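Local atomic coordinates of Thg1-like uncharacterized protein (Bacillus thuringiensis, PDB entry 4KGM), a protein that probably transfers nucleotides to the 5' end of tRNA, as a bacterial relative of tRNA(His) guanylyltransferase, and binds ATP and magnesium in a polymerase palm-like catalytic domain. Residues 78-83 and 138-143. Sequence-based numbering, arbitrary orientation.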
ATOM      1  N   SER A  78      -9.926  20.918   1.481  1.00 30.19           N
ATOM      2  CA  SER A  78      -9.825  19.943   0.402  1.00 26.61           C
ATOM      3  C   SER A  78      -9.222  20.585  -0.840  1.00 30.65           C
ATOM      4  O   SER A  78      -9.604  21.688  -1.225  1.00 30.42           O
ATOM      5  CB  SER A  78     -11.192  19.343   0.071  1.00 24.95           C
ATOM      6  OG  SER A  78     -11.645  18.493   1.110  1.00 31.61           O
ATOM      7  N   ILE A  79      -8.277  19.887  -1.463  1.00 25.56           N
ATOM      8  CA  ILE A  79      -7.603  20.403  -2.649  1.00 27.84           C
ATOM      9  C   ILE A  79      -7.710  19.428  -3.817  1.00 31.16           C
ATOM     10  O   ILE A  79      -7.359  18.252  -3.689  1.00 28.02           O
ATOM     11  CB  ILE A  79      -6.116  20.679  -2.365  1.00 26.64           C
ATOM     12  CG1 ILE A  79      -5.969  21.554  -1.117  1.00 27.05           C
ATOM     13  CG2 ILE A  79      -5.453  21.325  -3.574  1.00 24.67           C
ATOM     14  CD1 ILE A  79      -4.560  21.618  -0.576  1.00 29.07           C
ATOM     15  N   LEU A  80      -8.204  19.916  -4.952  1.00 27.07           N
ATOM     16  CA  LEU A  80      -8.283  19.110  -6.165  1.00 25.71           C
ATOM     17  C   LEU A  80      -7.035  19.291  -7.016  1.00 25.55           C
ATOM     18  O   LEU A  80      -6.735  20.398  -7.468  1.00 24.81           O
ATOM     19  CB  LEU A  80      -9.522  19.471  -6.988  1.00 25.97           C
ATOM     20  CG  LEU A  80      -9.533  18.938  -8.425  1.00 24.33           C
ATOM     21  CD1 LEU A  80      -9.546  17.416  -8.450  1.00 26.71           C
ATOM     22  CD2 LEU A  80     -10.706  19.497  -9.210  1.00 22.83           C
ATOM     23  N   ILE A  81      -6.312  18.197  -7.232  1.00 23.32           N
ATOM     24  CA  ILE A  81      -5.108  18.225  -8.053  1.00 24.65           C
ATOM     25  C   ILE A  81      -5.286  17.357  -9.294  1.00 23.79           C
ATOM     26  O   ILE A  81      -5.708  16.204  -9.199  1.00 25.76           O
ATOM     27  CB  ILE A  81      -3.882  17.721  -7.271  1.00 21.33           C
ATOM     28  CG1 ILE A  81      -3.815  18.383  -5.893  1.00 20.20           C
ATOM     29  CG2 ILE A  81      -2.608  17.984  -8.053  1.00 22.43           C
ATOM     30  CD1 ILE A  81      -2.695  17.858  -5.025  1.00 19.44           C
ATOM     31  N   THR A  82      -4.975  17.918 -10.456  1.00 19.72           N
ATOM     32  CA  THR A  82      -4.999  17.158 -11.700  1.00 33.16           C
ATOM     33  C   THR A  82      -3.607  17.139 -12.314  1.00 26.79           C
ATOM     34  O   THR A  82      -2.872  18.122 -12.226  1.00 25.00           O
ATOM     35  CB  THR A  82      -5.997  17.742 -12.721  1.00 31.52           C
ATOM     36  OG1 THR A  82      -5.568  19.050 -13.121  1.00 30.31           O
ATOM     37  CG2 THR A  82      -7.392  17.821 -12.123  1.00 22.68           C
ATOM     38  N   ASN A  83      -3.248  16.020 -12.934  1.00 29.56           N
ATOM     39  CA  ASN A  83      -1.921  15.862 -13.518  1.00 27.26           C
ATOM     40  C   ASN A  83      -1.968  15.336 -14.948  1.00 31.80           C
ATOM     41  O   ASN A  83      -1.041  14.666 -15.401  1.00 31.81           O
ATOM     42  CB  ASN A  83      -1.072  14.931 -12.653  1.00 20.78           C
ATOM     43  CG  ASN A  83      -1.746  13.595 -12.407  1.00 26.62           C
ATOM     44  OD1 ASN A  83      -2.812  13.313 -12.959  1.00 23.26           O
ATOM     45  ND2 ASN A  83      -1.128  12.762 -11.574  1.00 24.87           N
ATOM     46  N   ASP A 138     -15.794  11.105 -12.807  1.00 35.66           N
ATOM     47  CA  ASP A 138     -17.216  11.301 -12.544  1.00 37.56           C
ATOM     48  C   ASP A 138     -17.567  11.183 -11.060  1.00 38.49           C
ATOM     49  O   ASP A 138     -18.714  10.908 -10.703  1.00 34.26           O
ATOM     50  CB  ASP A 138     -18.079  10.353 -13.391  1.00 35.83           C
ATOM     51  CG  ASP A 138     -17.829   8.883 -13.085  1.00 37.34           C
ATOM     52  OD1 ASP A 138     -18.396   8.031 -13.802  1.00 42.51           O
ATOM     53  OD2 ASP A 138     -17.067   8.567 -12.147  1.00 36.76           O
ATOM     54  N   GLU A 139     -16.573  11.387 -10.203  1.00 33.28           N
ATOM     55  CA  GLU A 139     -16.791  11.355  -8.763  1.00 34.46           C
ATOM     56  C   GLU A 139     -16.196  12.580  -8.076  1.00 30.27           C
ATOM     57  O   GLU A 139     -16.357  12.762  -6.870  1.00 32.25           O
ATOM     58  CB  GLU A 139     -16.217  10.072  -8.152  1.00 31.65           C
ATOM     59  CG  GLU A 139     -17.015   8.810  -8.464  1.00 29.73           C
ATOM     60  CD  GLU A 139     -18.204   8.615  -7.543  1.00 32.39           C
ATOM     61  OE1 GLU A 139     -18.877   9.611  -7.206  1.00 38.45           O
ATOM     62  OE2 GLU A 139     -18.463   7.458  -7.147  1.00 31.54           O
ATOM     63  N   VAL A 140     -15.516  13.419  -8.851  1.00 27.29           N
ATOM     64  CA  VAL A 140     -14.885  14.614  -8.303  1.00 32.09           C
ATOM     65  C   VAL A 140     -15.929  15.624  -7.838  1.00 35.50           C
ATOM     66  O   VAL A 140     -15.848  16.141  -6.725  1.00 31.66           O
ATOM     67  CB  VAL A 140     -13.941  15.281  -9.319  1.00 31.11           C
ATOM     68  CG1 VAL A 140     -13.265  16.496  -8.696  1.00 27.87           C
ATOM     69  CG2 VAL A 140     -12.905  14.282  -9.809  1.00 25.99           C
ATOM     70  N   ALA A 141     -16.909  15.899  -8.695  1.00 39.00           N
ATOM     71  CA  ALA A 141     -18.016  16.771  -8.326  1.00 37.86           C
ATOM     72  C   ALA A 141     -18.733  16.195  -7.115  1.00 36.44           C
ATOM     73  O   ALA A 141     -19.015  16.907  -6.153  1.00 39.67           O
ATOM     74  CB  ALA A 141     -18.980  16.933  -9.488  1.00 39.22           C
ATOM     75  N   ASN A 142     -19.003  14.895  -7.163  1.00 33.23           N
ATOM     76  CA  ASN A 142     -19.640  14.199  -6.051  1.00 33.98           C
ATOM     77  C   ASN A 142     -18.849  14.293  -4.744  1.00 35.71           C
ATOM     78  O   ASN A 142     -19.423  14.192  -3.661  1.00 39.73           O
ATOM     79  CB  ASN A 142     -19.901  12.732  -6.408  1.00 35.77           C
ATOM     80  CG  ASN A 142     -21.036  12.565  -7.402  1.00 37.26           C
ATOM     81  OD1 ASN A 142     -20.829  12.111  -8.526  1.00 43.82           O
ATOM     82  ND2 ASN A 142     -22.243  12.926  -6.988  1.00 44.62           N
ATOM     83  N   TYR A 143     -17.536  14.487  -4.843  1.00 37.73           N
ATOM     84  CA  TYR A 143     -16.713  14.647  -3.648  1.00 36.67           C
ATOM     85  C   TYR A 143     -17.016  15.962  -2.938  1.00 34.54           C
ATOM     86  O   TYR A 143     -17.240  15.987  -1.728  1.00 31.65           O
ATOM     87  CB  TYR A 143     -15.216  14.578  -3.973  1.00 26.43           C
ATOM     88  CG  TYR A 143     -14.353  14.950  -2.786  1.00 22.98           C
ATOM     89  CD1 TYR A 143     -14.102  14.034  -1.773  1.00 20.19           C
ATOM     90  CD2 TYR A 143     -13.810  16.223  -2.666  1.00 23.87           C
ATOM     91  CE1 TYR A 143     -13.327  14.371  -0.681  1.00 19.44           C
ATOM     92  CE2 TYR A 143     -13.037  16.569  -1.576  1.00 20.88           C
ATOM     93  CZ  TYR A 143     -12.799  15.639  -0.588  1.00 20.91           C
ATOM     94  OH  TYR A 143     -12.026  15.979   0.499  1.00 29.06           O
TER
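S78 and L80 of strand 76-81 meet Y143 and V140 of helix 140-160, joining the antiparallel sheet of the polymerase palm-like domain to the helix packed against one of its faces. S78 and L80, two apart on the strand, point toward the helix, while V140 and Y143 reach back from its first turn. The polar half of the contact is a hydrogen bond between two hydroxyls, S78 OG to Y143 OH at 2.6 Å. With CG anti to the backbone N (chi1 171°), the Y143 ring extends from the helix toward the strand, and S78 meets its hydroxyl end at the edge, with S78 CB in the ring plane and 3.7 Å from Y143 CE2. R28 of the adjacent strand 25-31 gives the same phenol oxygen a second partner through NH1, tying this helix side chain to two neighbouring strands within a buried setting. The S78 side chain lies about 10 Å from a bound magnesium ion, too far to touch it, so the contact is packing near the catalytic site rather than part of it. One helix turn back, the contact becomes purely apolar. The side chains of L80 and V140 cross at about a right angle; F236 packs on L80, and V233 and V237 on V140, so helix 231-237 covers the same pair. A single methyl of the valine, V140 CG1, faces both branches of the leucine, 3.8 Å from L80 CD1 and 4.0 Å from L80 CD2.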